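Local coordinates for protein cytosolic phospholipase A2 delta (Homo sapiens, PDB 5IZ5) that hydrolyses glycerophospholipids at the sn-2 position in a calcium-dependent way, with a preference for linoleic acid there, at residues Y50-L55 against G60-T65; L92-Y97 against E136-E141; F82-Q87 against F142-T147; T24-T29 against V118-L123; L613-D618 against S638-K643. The protein carries 3 engineered substitutions. All coordinates share one frame; numbering follows the deposited sequence.

Interaction 1: Y50-L55 against G60-T65; sequences YVILQL and GMKFKT. With SO4 (sulfate ion), chain O.
Two torsions set the meeting of Tyr50 and Lys64. The Tyr50 ring sits between its own backbone N and carbonyl carbon (chi1 59°), and the extended Lys64 chain leaves the backbone opposite its N (chi1 -175°). The residues belong to a beta hairpin of the C2 domain. Its second strand, 62-64, is an outer strand of a four-stranded antiparallel sheet. Lys64 CE lies over one face of the ring, toward the rim, 3.7 Å from Tyr50 CD1. Beyond it, Lys64 NZ makes a cation-pi contact, 4.4 Å from the Tyr50 ring centroid. At the far end of the ring, Tyr50 OH is hydrogen-bonded to Asp105.

The backbones are joined at the Leu53-Phe63 pair. Leu53 N donates to Phe63 O at 2.8 Å, and Phe63 N donates to Leu53 O at 3.0 Å. The aromatic side chain of Phe63 goes on to meet Phe80 and Phe82.

Just past the strand, a hydroxyl stands in for a carbonyl. Thr65 OG1 accepts a nearly straight bond from Val51 N (2.8 Å, 177° at the hydrogen), while Thr65 N donates to Val51 O. The methyl Thr65 CG2 rests against Val51 CB at 3.8 Å. A valine in place of this threonine would probably leave the Val51 N-H without its acceptor and weaken this end of the hairpin.

A sulfate ion, probably from the crystallisation liquor, lies near the turn, where Gly60 N donates to sulfate O1 at 2.6 Å.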
# COMPACT_ATOMS: atom_id res chain seq x y z
N TYR B 50 -4.05 20.54 32.94
CA TYR B 50 -2.64 20.18 32.82
C TYR B 50 -2.26 20.17 31.34
O TYR B 50 -3.12 19.99 30.47
CB TYR B 50 -2.36 18.82 33.45
CG TYR B 50 -3.16 17.67 32.86
CD1 TYR B 50 -2.65 16.91 31.81
CD2 TYR B 50 -4.42 17.34 33.37
CE1 TYR B 50 -3.37 15.86 31.28
CE2 TYR B 50 -5.15 16.29 32.84
CZ TYR B 50 -4.62 15.55 31.80
OH TYR B 50 -5.33 14.51 31.27
N VAL B 51 -0.97 20.37 31.05
CA VAL B 51 -0.48 20.37 29.68
C VAL B 51 0.28 19.09 29.38
O VAL B 51 1.09 18.62 30.18
CB VAL B 51 0.43 21.58 29.38
CG1 VAL B 51 0.85 21.59 27.91
CG2 VAL B 51 -0.28 22.88 29.73
N ILE B 52 0.01 18.52 28.20
CA ILE B 52 0.76 17.39 27.69
C ILE B 52 1.66 17.88 26.56
O ILE B 52 1.22 18.68 25.74
CB ILE B 52 -0.20 16.27 27.23
CG1 ILE B 52 -0.88 15.66 28.47
CG2 ILE B 52 0.52 15.21 26.41
CD1 ILE B 52 -1.54 14.30 28.30
N LEU B 53 2.91 17.42 26.55
CA LEU B 53 3.82 17.67 25.44
C LEU B 53 4.21 16.34 24.80
O LEU B 53 4.68 15.42 25.48
CB LEU B 53 5.09 18.38 25.88
CG LEU B 53 4.97 19.66 26.71
CD1 LEU B 53 6.36 20.24 26.93
CD2 LEU B 53 4.08 20.68 26.03
N GLN B 54 4.02 16.26 23.49
CA GLN B 54 4.45 15.12 22.70
C GLN B 54 5.20 15.64 21.49
O GLN B 54 4.83 16.65 20.92
CB GLN B 54 3.25 14.31 22.23
CG GLN B 54 2.41 13.72 23.35
CD GLN B 54 1.05 13.30 22.82
OE1 GLN B 54 0.25 14.16 22.45
NE2 GLN B 54 0.80 12.01 22.76
N LEU B 55 6.24 14.92 21.11
CA LEU B 55 7.01 15.25 19.92
C LEU B 55 6.79 14.13 18.93
O LEU B 55 6.92 12.96 19.28
CB LEU B 55 8.49 15.38 20.26
CG LEU B 55 9.41 15.91 19.16
CD1 LEU B 55 9.10 17.36 18.82
CD2 LEU B 55 10.87 15.77 19.58
N GLY B 60 5.92 7.78 22.45
CA GLY B 60 5.97 7.08 23.73
C GLY B 60 6.61 7.89 24.85
O GLY B 60 6.57 7.48 26.00
N MET B 61 7.22 9.03 24.50
CA MET B 61 7.73 9.99 25.47
C MET B 61 6.72 11.14 25.61
O MET B 61 6.62 11.98 24.73
CB MET B 61 9.08 10.52 24.98
CG MET B 61 10.12 9.45 24.65
SD MET B 61 10.77 8.57 26.09
CE MET B 61 11.33 9.92 27.13
N LYS B 62 5.97 11.14 26.70
CA LYS B 62 5.01 12.20 27.00
C LYS B 62 5.59 12.96 28.15
O LYS B 62 6.14 12.36 29.07
CB LYS B 62 3.68 11.62 27.48
CG LYS B 62 2.68 11.29 26.40
CD LYS B 62 1.27 11.20 26.96
CE LYS B 62 0.31 10.50 26.02
NZ LYS B 62 -1.10 10.63 26.49
N PHE B 63 5.46 14.28 28.12
CA PHE B 63 5.64 15.10 29.31
C PHE B 63 4.29 15.66 29.75
O PHE B 63 3.42 15.94 28.93
CB PHE B 63 6.64 16.22 29.06
CG PHE B 63 8.05 15.74 28.86
CD1 PHE B 63 8.71 15.04 29.86
CD2 PHE B 63 8.71 15.98 27.66
CE1 PHE B 63 10.01 14.59 29.66
CE2 PHE B 63 10.01 15.53 27.46
CZ PHE B 63 10.66 14.84 28.46
N LYS B 64 4.14 15.82 31.05
CA LYS B 64 2.89 16.25 31.66
C LYS B 64 3.21 17.25 32.76
O LYS B 64 4.04 16.98 33.62
CB LYS B 64 2.16 15.03 32.23
CG LYS B 64 0.77 15.29 32.80
CD LYS B 64 0.12 14.00 33.27
CE LYS B 64 -1.19 14.26 34.01
NZ LYS B 64 -2.06 13.05 34.06
N THR B 65 2.58 18.42 32.71
CA THR B 65 2.72 19.39 33.79
C THR B 65 1.92 18.91 34.98
O THR B 65 1.18 17.93 34.89
CB THR B 65 2.20 20.80 33.42
OG1 THR B 65 0.78 20.74 33.18
CG2 THR B 65 2.92 21.36 32.20
S SO4 O . 3.58 10.01 23.05
O1 SO4 O . 3.61 8.93 22.04
O2 SO4 O . 4.16 11.25 22.48
O3 SO4 O . 2.18 10.24 23.46
O4 SO4 O . 4.35 9.61 24.24

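Interaction 2: L92-Y97 against E136-E141; sequences LELSIY and EELDVE
Leu138 meets both Leu94 and Ile96, and these three residues bury most of the contact. Leu138 and Leu94 cross at about a right angle. The methyl Leu138 CD1 lies 4.1 Å from Leu94 CB and almost as near to Leu94 CD2. Ile96 slides past Leu138, the two side chains running in opposite senses. Here the end of the isoleucine does the touching, with Ile96 CD1 at 4.1 Å from Leu138 CG. Its longer branch gets there because Ile96 CG1 stands opposite the carbonyl carbon (chi1 -51°).

These side chains form part of the filling of a C2 beta sandwich. Strand 91-98 belongs to the four-stranded sheet, and strand 137-146 lies in the sheet that also holds strand 21-36. The two segments approach to 9.9 Å between axes, at 129° between their chain directions. No hydrogen bond passes from one to the other, and all the touching atoms are carbons. Leu53 and Val51 of strand 49-55 also pack against Leu94 and Ile96, respectively.

A second leucine-to-methyl contact lies further along. Leu94 CD2 and Val140 CG2 reach toward each other tip to tip, 3.9 Å apart. Acidic residues alternate with Leu138 and Val140 on the same strand. Of these, Glu137 and Asp139 both form salt bridges with Arg36, and Glu141 forms one with Arg125.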
# COMPACT_ATOMS: atom_id res chain seq x y z
N LEU B 92 5.81 19.45 17.42
CA LEU B 92 5.53 19.39 18.84
C LEU B 92 4.04 19.58 19.05
O LEU B 92 3.45 20.53 18.53
CB LEU B 92 6.31 20.48 19.56
CG LEU B 92 6.20 20.48 21.09
CD1 LEU B 92 6.92 19.28 21.70
CD2 LEU B 92 6.77 21.76 21.64
N GLU B 93 3.42 18.66 19.78
CA GLU B 93 2.02 18.77 20.13
C GLU B 93 1.92 19.28 21.56
O GLU B 93 2.49 18.70 22.47
CB GLU B 93 1.32 17.43 20.00
CG GLU B 93 -0.19 17.52 20.18
CD GLU B 93 -0.85 16.16 20.30
OE1 GLU B 93 -1.71 16.00 21.19
OE2 GLU B 93 -0.51 15.25 19.51
N LEU B 94 1.20 20.39 21.73
CA LEU B 94 0.91 20.92 23.06
C LEU B 94 -0.60 20.88 23.26
O LEU B 94 -1.35 21.58 22.57
CB LEU B 94 1.44 22.34 23.20
CG LEU B 94 2.93 22.54 22.86
CD1 LEU B 94 3.12 22.88 21.39
CD2 LEU B 94 3.54 23.63 23.72
N SER B 95 -1.04 20.04 24.20
CA SER B 95 -2.46 19.85 24.48
C SER B 95 -2.76 20.16 25.94
O SER B 95 -2.02 19.73 26.83
CB SER B 95 -2.87 18.41 24.17
OG SER B 95 -2.68 18.11 22.80
N ILE B 96 -3.84 20.90 26.19
CA ILE B 96 -4.31 21.14 27.55
C ILE B 96 -5.55 20.28 27.77
O ILE B 96 -6.49 20.32 26.97
CB ILE B 96 -4.67 22.61 27.81
CG1 ILE B 96 -3.51 23.51 27.40
CG2 ILE B 96 -5.01 22.81 29.29
CD1 ILE B 96 -3.79 25.00 27.51
N TYR B 97 -5.53 19.50 28.84
CA TYR B 97 -6.65 18.65 29.21
C TYR B 97 -7.26 19.12 30.53
O TYR B 97 -6.59 19.77 31.33
CB TYR B 97 -6.19 17.20 29.33
CG TYR B 97 -5.97 16.50 28.00
CD1 TYR B 97 -7.01 15.81 27.37
CD2 TYR B 97 -4.72 16.52 27.39
CE1 TYR B 97 -6.80 15.17 26.16
CE2 TYR B 97 -4.51 15.88 26.18
CZ TYR B 97 -5.55 15.20 25.57
OH TYR B 97 -5.35 14.57 24.37
N GLU B 136 -8.85 31.50 23.70
CA GLU B 136 -7.96 30.69 24.54
C GLU B 136 -6.50 30.93 24.11
O GLU B 136 -6.22 30.98 22.92
CB GLU B 136 -8.35 29.19 24.44
CG GLU B 136 -9.79 28.93 23.97
CD GLU B 136 -10.41 27.64 24.47
OE1 GLU B 136 -9.73 26.87 25.19
OE2 GLU B 136 -11.60 27.40 24.13
N GLU B 137 -5.59 31.11 25.07
CA GLU B 137 -4.17 31.36 24.76
C GLU B 137 -3.21 30.56 25.63
O GLU B 137 -3.48 30.37 26.82
CB GLU B 137 -3.84 32.85 24.89
CG GLU B 137 -4.62 33.74 23.94
CD GLU B 137 -4.19 35.20 24.00
OE1 GLU B 137 -3.32 35.56 24.82
OE2 GLU B 137 -4.75 35.99 23.21
N LEU B 138 -2.10 30.13 25.04
CA LEU B 138 -1.04 29.39 25.75
C LEU B 138 0.31 30.08 25.53
O LEU B 138 0.76 30.23 24.39
CB LEU B 138 -0.96 27.95 25.22
CG LEU B 138 -0.39 26.81 26.08
CD1 LEU B 138 0.31 25.78 25.21
CD2 LEU B 138 0.56 27.27 27.18
N ASP B 139 0.96 30.48 26.62
CA ASP B 139 2.30 31.08 26.55
C ASP B 139 3.39 30.05 26.79
O ASP B 139 3.39 29.35 27.80
CB ASP B 139 2.46 32.20 27.58
CG ASP B 139 1.70 33.46 27.20
OD1 ASP B 139 1.15 33.53 26.08
OD2 ASP B 139 1.65 34.38 28.05
N VAL B 140 4.31 29.96 25.84
CA VAL B 140 5.43 29.02 25.90
C VAL B 140 6.70 29.72 25.45
O VAL B 140 6.65 30.63 24.62
CB VAL B 140 5.19 27.80 24.98
CG1 VAL B 140 6.26 26.74 25.18
CG2 VAL B 140 3.80 27.20 25.22
N GLU B 141 7.84 29.30 25.99
CA GLU B 141 9.14 29.75 25.47
C GLU B 141 10.05 28.60 25.09
O GLU B 141 10.10 27.57 25.77
CB GLU B 141 9.84 30.76 26.38
CG GLU B 141 9.50 30.74 27.86
CD GLU B 141 10.12 31.90 28.61
OE1 GLU B 141 10.61 32.85 27.97
OE2 GLU B 141 10.11 31.87 29.86

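Interaction 3: F82-Q87 against F142-T147; sequences FLIQSQ and FLMEET
Apolar contact between 82-87 and 142-147 is confined to two pairs. In the first, Ile84 CG2 faces the terminal methyl Met144 CE at 4.3 Å. The methionine chain starts out opposite its backbone N (chi1 -170°) and then bends at its next two torsions. The bends bring its end nearer to Ile84 than the start of the chain would suggest. In the second pair, Leu83 CD1 and the methyl Thr147 CG2 lie 4.1 Å apart, the side chains meeting at a slant. Leu83 also packs on Pro250, while Ile84 touches Leu55 and Ile115.

Both strands lie in one sheet of the C2 domain but are not direct neighbours. Strand 21-36 runs between them and is antiparallel to each, so the CA atoms of Ile84 and Met144 remain 8.8 Å apart. The side chains therefore meet across an intervening strand. Ile84 is backbone-bonded to Trp26 of that strand, and Met144 packs on the Trp26 side chain.

Polar bonds serve each segment separately. Thr147 OG1 is hydrogen-bonded to Cys25 O, while its CG2 methyl is left to meet Leu83. Within 82-87, Gln87 N donates to Gln85 OE1 at 3.1 Å. This donor lies in the carbonyl plane, on a lone pair of the amide oxygen. Ser23 OG is hydrogen-bonded to the same oxygen, and Gln85 NE2 is hydrogen-bonded to Glu152 OE1, so both ends of the amide are held.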
# COMPACT_ATOMS: atom_id res chain seq x y z
N PHE B 82 14.09 18.19 25.29
CA PHE B 82 14.16 17.19 24.23
C PHE B 82 15.50 17.24 23.50
O PHE B 82 16.07 18.31 23.31
CB PHE B 82 13.09 17.48 23.17
CG PHE B 82 11.66 17.36 23.65
CD1 PHE B 82 10.98 16.16 23.53
CD2 PHE B 82 10.98 18.46 24.16
CE1 PHE B 82 9.65 16.05 23.94
CE2 PHE B 82 9.65 18.36 24.58
CZ PHE B 82 8.98 17.14 24.46
N LEU B 83 15.99 16.09 23.05
CA LEU B 83 17.06 16.06 22.04
C LEU B 83 16.42 16.11 20.65
O LEU B 83 15.54 15.30 20.33
CB LEU B 83 17.96 14.83 22.21
CG LEU B 83 19.46 15.09 21.97
CD1 LEU B 83 19.99 16.20 22.88
CD2 LEU B 83 20.30 13.83 22.17
N ILE B 84 16.84 17.08 19.83
CA ILE B 84 16.24 17.36 18.53
C ILE B 84 17.24 17.11 17.39
O ILE B 84 18.35 17.65 17.38
CB ILE B 84 15.77 18.83 18.47
CG1 ILE B 84 14.65 19.08 19.50
CG2 ILE B 84 15.32 19.22 17.07
CD1 ILE B 84 13.42 18.21 19.36
N GLN B 85 16.84 16.27 16.43
CA GLN B 85 17.60 16.03 15.21
C GLN B 85 17.13 17.00 14.13
O GLN B 85 15.99 16.93 13.68
CB GLN B 85 17.43 14.57 14.76
CG GLN B 85 18.05 14.19 13.42
CD GLN B 85 19.49 14.64 13.29
OE1 GLN B 85 19.79 15.58 12.57
NE2 GLN B 85 20.39 13.96 13.99
N SER B 86 18.02 17.90 13.73
CA SER B 86 17.68 18.96 12.77
C SER B 86 17.28 18.44 11.38
O SER B 86 16.57 19.11 10.65
CB SER B 86 18.85 19.94 12.63
OG SER B 86 20.00 19.28 12.11
N GLN B 87 17.75 17.25 11.02
CA GLN B 87 17.48 16.66 9.71
C GLN B 87 16.10 15.99 9.54
O GLN B 87 15.76 15.54 8.43
CB GLN B 87 18.55 15.64 9.37
CG GLN B 87 19.94 16.21 9.15
CD GLN B 87 19.96 17.38 8.17
OE1 GLN B 87 19.81 18.52 8.59
NE2 GLN B 87 20.13 17.10 6.88
N PHE B 142 10.77 28.80 23.98
CA PHE B 142 11.63 27.78 23.40
C PHE B 142 13.08 28.26 23.37
O PHE B 142 13.35 29.38 22.94
CB PHE B 142 11.20 27.48 21.97
CG PHE B 142 9.80 26.97 21.85
CD1 PHE B 142 9.54 25.61 21.95
CD2 PHE B 142 8.74 27.84 21.63
CE1 PHE B 142 8.24 25.14 21.84
CE2 PHE B 142 7.44 27.38 21.52
CZ PHE B 142 7.19 26.02 21.63
N LEU B 143 13.99 27.41 23.82
CA LEU B 143 15.42 27.68 23.66
C LEU B 143 16.12 26.46 23.10
O LEU B 143 16.08 25.37 23.69
CB LEU B 143 16.07 28.10 24.97
CG LEU B 143 17.55 28.49 24.82
CD1 LEU B 143 17.72 29.86 24.17
CD2 LEU B 143 18.28 28.43 26.15
N MET B 144 16.77 26.65 21.96
CA MET B 144 17.53 25.61 21.31
C MET B 144 19.01 25.87 21.55
O MET B 144 19.51 26.97 21.27
CB MET B 144 17.23 25.62 19.82
CG MET B 144 17.80 24.42 19.08
SD MET B 144 16.76 22.96 19.24
CE MET B 144 15.41 23.34 18.12
N GLU B 145 19.71 24.86 22.05
CA GLU B 145 21.11 24.98 22.39
C GLU B 145 21.91 23.82 21.84
O GLU B 145 21.40 22.71 21.72
CB GLU B 145 21.28 24.98 23.89
CG GLU B 145 20.90 26.28 24.57
CD GLU B 145 21.27 26.30 26.04
OE1 GLU B 145 21.27 25.23 26.68
OE2 GLU B 145 21.56 27.40 26.56
N GLU B 146 23.19 24.10 21.58
CA GLU B 146 24.14 23.12 21.08
C GLU B 146 24.48 22.13 22.18
O GLU B 146 24.38 22.46 23.36
CB GLU B 146 25.40 23.85 20.61
CG GLU B 146 26.44 23.01 19.89
CD GLU B 146 27.50 23.84 19.19
OE1 GLU B 146 28.49 23.25 18.72
OE2 GLU B 146 27.35 25.08 19.10
N THR B 147 24.84 20.92 21.79
CA THR B 147 25.29 19.89 22.72
C THR B 147 26.67 19.43 22.26
O THR B 147 27.07 19.69 21.13
CB THR B 147 24.33 18.68 22.75
OG1 THR B 147 24.42 17.97 21.51
CG2 THR B 147 22.88 19.13 22.98

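Interaction 4: T24-T29 against V118-L123; sequences TCWQLT and VLPGKL
The Trp26 ring has the Pro120 ring over one face. Pro120 CG stands 4.2 Å above the indole plane, displaced toward the rim. At the benzene end of the indole, Trp26 CZ3 is 4.3 Å from Pro120 CD. The contact joins strand 21-36 of the C2 beta sandwich to the loop that leads from strand 106-114 to strand 124-129. That loop passes from one sheet of the sandwich to the other.

Pro120 lies in a type II beta turn from Leu119 to Lys122. The closing bond, Lys122 N to Leu119 O, is weak at 3.3 Å. Gly121 takes backbone angles (phi 92°) at which a CB would press on the carbonyl oxygen before it. The turn is also tied to the sheet by a backbone bond between Gly121 and Met144. The Met144 side chain touches both Trp26 and Val118.

Pro120 is exposed, and Trp26 partly so. Deeper in, the contact becomes aliphatic. Leu28 also packs on Ile84 and Ile115. Its side chain runs opposite the backbone N (chi1 -178°) and turns its end toward the loop, where Leu28 CD1 lies 4.2 Å from Val118 CG1.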
# COMPACT_ATOMS: atom_id res chain seq x y z
N THR B 24 24.42 16.05 13.74
CA THR B 24 24.42 16.34 15.18
C THR B 24 23.08 16.88 15.72
O THR B 24 22.39 17.65 15.04
CB THR B 24 25.57 17.32 15.51
OG1 THR B 24 25.90 17.24 16.90
CG2 THR B 24 25.22 18.76 15.16
N CYS B 25 22.72 16.47 16.94
CA CYS B 25 21.46 16.88 17.59
C CYS B 25 21.61 18.15 18.43
O CYS B 25 22.69 18.47 18.91
CB CYS B 25 20.92 15.75 18.47
SG CYS B 25 20.50 14.24 17.55
N TRP B 26 20.51 18.87 18.61
CA TRP B 26 20.44 20.03 19.50
C TRP B 26 19.60 19.68 20.72
O TRP B 26 18.84 18.72 20.69
CB TRP B 26 19.81 21.22 18.78
CG TRP B 26 20.56 21.67 17.54
CD1 TRP B 26 21.90 21.52 17.29
CD2 TRP B 26 20.01 22.35 16.40
NE1 TRP B 26 22.21 22.05 16.06
CE2 TRP B 26 21.08 22.57 15.49
CE3 TRP B 26 18.73 22.79 16.05
CZ2 TRP B 26 20.90 23.21 14.26
CZ3 TRP B 26 18.55 23.43 14.82
CH2 TRP B 26 19.63 23.63 13.94
N GLN B 27 19.75 20.46 21.78
CA GLN B 27 18.85 20.34 22.93
C GLN B 27 17.78 21.43 22.90
O GLN B 27 18.12 22.61 22.82
CB GLN B 27 19.63 20.42 24.24
CG GLN B 27 18.69 20.44 25.45
CD GLN B 27 19.39 20.83 26.74
OE1 GLN B 27 19.06 21.86 27.33
NE2 GLN B 27 20.35 20.03 27.17
N LEU B 28 16.51 21.04 22.98
CA LEU B 28 15.40 22.01 23.07
C LEU B 28 14.83 22.06 24.49
O LEU B 28 14.43 21.03 25.04
CB LEU B 28 14.28 21.65 22.08
CG LEU B 28 13.07 22.61 22.05
CD1 LEU B 28 13.49 24.00 21.57
CD2 LEU B 28 11.95 22.07 21.17
N THR B 29 14.78 23.25 25.07
CA THR B 29 14.05 23.45 26.33
C THR B 29 12.71 24.12 26.02
O THR B 29 12.66 25.19 25.40
CB THR B 29 14.84 24.27 27.38
OG1 THR B 29 14.72 25.67 27.12
CG2 THR B 29 16.30 23.88 27.40
N VAL B 118 12.34 27.63 15.57
CA VAL B 118 13.23 27.99 16.68
C VAL B 118 14.70 27.84 16.26
O VAL B 118 15.18 26.76 15.94
CB VAL B 118 12.88 27.26 18.02
CG1 VAL B 118 12.68 25.77 17.84
CG2 VAL B 118 13.93 27.54 19.09
N LEU B 119 15.40 28.98 16.22
CA LEU B 119 16.79 29.03 15.79
C LEU B 119 17.72 28.95 17.00
O LEU B 119 17.43 29.53 18.05
CB LEU B 119 17.04 30.31 15.00
CG LEU B 119 16.21 30.44 13.72
CD1 LEU B 119 16.33 31.84 13.14
CD2 LEU B 119 16.63 29.40 12.69
N PRO B 120 18.84 28.22 16.87
CA PRO B 120 19.74 28.00 18.00
C PRO B 120 20.28 29.31 18.59
O PRO B 120 20.62 30.22 17.85
CB PRO B 120 20.88 27.14 17.42
CG PRO B 120 20.75 27.23 15.94
CD PRO B 120 19.31 27.53 15.65
N GLY B 121 20.30 29.40 19.92
CA GLY B 121 20.78 30.59 20.62
C GLY B 121 19.71 31.62 20.94
O GLY B 121 19.76 32.25 21.99
N LYS B 122 18.75 31.81 20.04
CA LYS B 122 17.72 32.84 20.19
C LYS B 122 16.47 32.31 20.90
O LYS B 122 15.72 31.54 20.31
CB LYS B 122 17.27 33.35 18.82
CG LYS B 122 18.28 34.18 18.04
CD LYS B 122 17.66 34.66 16.74
CE LYS B 122 18.69 34.98 15.66
NZ LYS B 122 18.10 35.85 14.61
N LEU B 123 16.23 32.77 22.13
CA LEU B 123 15.00 32.44 22.84
C LEU B 123 13.80 32.93 22.04
O LEU B 123 13.75 34.09 21.63
CB LEU B 123 14.97 33.09 24.23
CG LEU B 123 13.73 32.76 25.08
CD1 LEU B 123 13.99 31.55 25.96
CD2 LEU B 123 13.28 33.94 25.92

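Interaction 5: L613-D618 against S638-K643; sequences LQLHQD and SQLTPK
Leu615 crosses Leu640 and Pro642 at about a right angle each, and uses different branches for the two. Toward Leu640 it presents its fork. Leu640 CD1 sits 4.0 Å from Leu615 CG and at the same distance from Leu615 CD1. Toward Pro642 it presents the other methyl, with Leu615 CD2 at 3.9 Å from Pro642 CG. The fork is aimed by a first torsion that sets Leu615 CG opposite the carbonyl carbon (chi1 -73°). The proline ring has a second neighbour, where Pro642 CB lies 3.1 Å from the backbone oxygen Leu613 O. A backbone hydrogen bond between Pro642 and Gly612 holds the loop close to this point.

The short strand 614-615 belongs to the catalytic PLA2c part of the chain, yet pairs antiparallel with strand 160-172, in the large sheet that also includes C2-domain strands. It thus adds a catalytic-region strand to that sheet. Gln614 points the other way from Leu615 and is hydrogen-bonded to Thr57 O and to Arg163. Leu613 and Pro642 both touch Ile160, while Leu640 rests on Asp634 of helix 631-634.

No hydrogen bond links 613-618 with 638-643. Past the strand, the chain turns with a local bond of its own. Asp618 N donates to His616 ND1 at 3.3 Å, nearly straight and only 8° out of the imidazole plane.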
# COMPACT_ATOMS: atom_id res chain seq x y z
N LEU B 613 9.68 5.03 11.09
CA LEU B 613 10.51 5.91 10.27
C LEU B 613 9.98 7.32 10.36
O LEU B 613 8.78 7.53 10.59
CB LEU B 613 10.53 5.43 8.82
CG LEU B 613 11.17 4.06 8.60
CD1 LEU B 613 10.88 3.55 7.19
CD2 LEU B 613 12.67 4.12 8.86
N GLN B 614 10.86 8.30 10.17
CA GLN B 614 10.50 9.70 10.31
C GLN B 614 10.71 10.48 9.03
O GLN B 614 11.48 10.07 8.16
CB GLN B 614 11.29 10.30 11.47
CG GLN B 614 11.22 9.45 12.74
CD GLN B 614 11.86 10.10 13.95
OE1 GLN B 614 12.62 11.06 13.81
NE2 GLN B 614 11.56 9.58 15.14
N LEU B 615 10.03 11.61 8.90
CA LEU B 615 10.11 12.43 7.70
C LEU B 615 11.32 13.34 7.75
O LEU B 615 11.59 13.96 8.78
CB LEU B 615 8.84 13.26 7.49
CG LEU B 615 7.56 12.55 7.04
CD1 LEU B 615 7.82 11.70 5.80
CD2 LEU B 615 6.95 11.70 8.15
N HIS B 616 12.02 13.46 6.63
CA HIS B 616 13.18 14.34 6.51
C HIS B 616 12.73 15.79 6.61
O HIS B 616 11.60 16.12 6.25
CB HIS B 616 13.89 14.10 5.17
CG HIS B 616 15.28 14.64 5.10
ND1 HIS B 616 15.55 15.97 4.88
CD2 HIS B 616 16.48 14.03 5.23
CE1 HIS B 616 16.86 16.16 4.88
NE2 HIS B 616 17.44 14.99 5.09
N GLN B 617 13.59 16.66 7.12
CA GLN B 617 13.26 18.08 7.31
C GLN B 617 12.77 18.75 6.02
O GLN B 617 11.87 19.59 6.05
CB GLN B 617 14.46 18.84 7.88
CG GLN B 617 14.28 20.34 8.06
CD GLN B 617 13.10 20.73 8.94
OE1 GLN B 617 12.34 21.62 8.59
NE2 GLN B 617 12.96 20.09 10.09
N ASP B 618 13.33 18.37 4.88
CA ASP B 618 12.87 18.97 3.63
C ASP B 618 12.21 17.96 2.70
O ASP B 618 12.27 18.08 1.48
CB ASP B 618 13.95 19.85 2.95
CG ASP B 618 15.35 19.34 3.13
OD1 ASP B 618 16.12 19.88 3.96
OD2 ASP B 618 15.67 18.38 2.42
N SER B 638 3.47 15.01 10.84
CA SER B 638 3.06 14.14 11.95
C SER B 638 1.83 13.28 11.62
O SER B 638 1.61 12.27 12.28
CB SER B 638 2.81 14.97 13.22
OG SER B 638 1.94 16.06 12.96
N GLN B 639 1.07 13.65 10.59
CA GLN B 639 -0.11 12.88 10.16
C GLN B 639 0.15 11.98 8.95
O GLN B 639 -0.80 11.45 8.37
CB GLN B 639 -1.27 13.82 9.83
CG GLN B 639 -1.44 14.99 10.80
CD GLN B 639 -2.68 15.81 10.51
OE1 GLN B 639 -2.86 16.32 9.39
NE2 GLN B 639 -3.55 15.96 11.51
N LEU B 640 1.41 11.78 8.57
CA LEU B 640 1.72 10.91 7.42
C LEU B 640 1.83 9.44 7.82
O LEU B 640 1.77 9.10 8.99
CB LEU B 640 3.00 11.39 6.72
CG LEU B 640 2.87 12.73 5.98
CD1 LEU B 640 4.11 13.01 5.15
CD2 LEU B 640 1.64 12.76 5.08
N THR B 641 2.00 8.56 6.83
CA THR B 641 1.93 7.11 7.04
C THR B 641 3.04 6.47 7.91
O THR B 641 2.78 5.47 8.59
CB THR B 641 1.82 6.36 5.69
OG1 THR B 641 0.63 6.77 5.01
CG2 THR B 641 1.78 4.84 5.86
N PRO B 642 4.28 7.02 7.88
CA PRO B 642 5.37 6.37 8.62
C PRO B 642 5.05 6.08 10.08
O PRO B 642 5.47 5.05 10.60
CB PRO B 642 6.51 7.38 8.49
CG PRO B 642 6.28 8.00 7.16
CD PRO B 642 4.78 8.16 7.09
N LYS B 643 4.29 6.96 10.73
CA LYS B 643 3.96 6.78 12.14
C LYS B 643 2.83 5.78 12.42
O LYS B 643 2.59 5.48 13.59
CB LYS B 643 3.80 8.14 12.83
CG LYS B 643 2.51 8.45 13.56
CD LYS B 643 1.43 9.00 12.64
CE LYS B 643 0.14 9.21 13.41
NZ LYS B 643 -0.98 9.62 12.51

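In the fold
Interactions 1 to 4 build the C2 sandwich, while interaction 5 lies in the catalytic region. Interaction 1 is the one with backbone pairing across its segments, and it mixes polar, cation-pi and apolar contacts at an outer strand. Interaction 2 is fully buried and joins the two sheets with aliphatic carbons alone. Interactions 3 and 4, centres about 4 Å apart, meet around strand 21-36: one reaches across it, the other packs a loop against it. Phe82 links interaction 3 to Phe63 of interaction 1 and Leu92 of interaction 2. Interaction 5 is also buried and apolar, and reaches interaction 3 through a probable Gln87 O to Gln617 N hydrogen bond (2.8 Å).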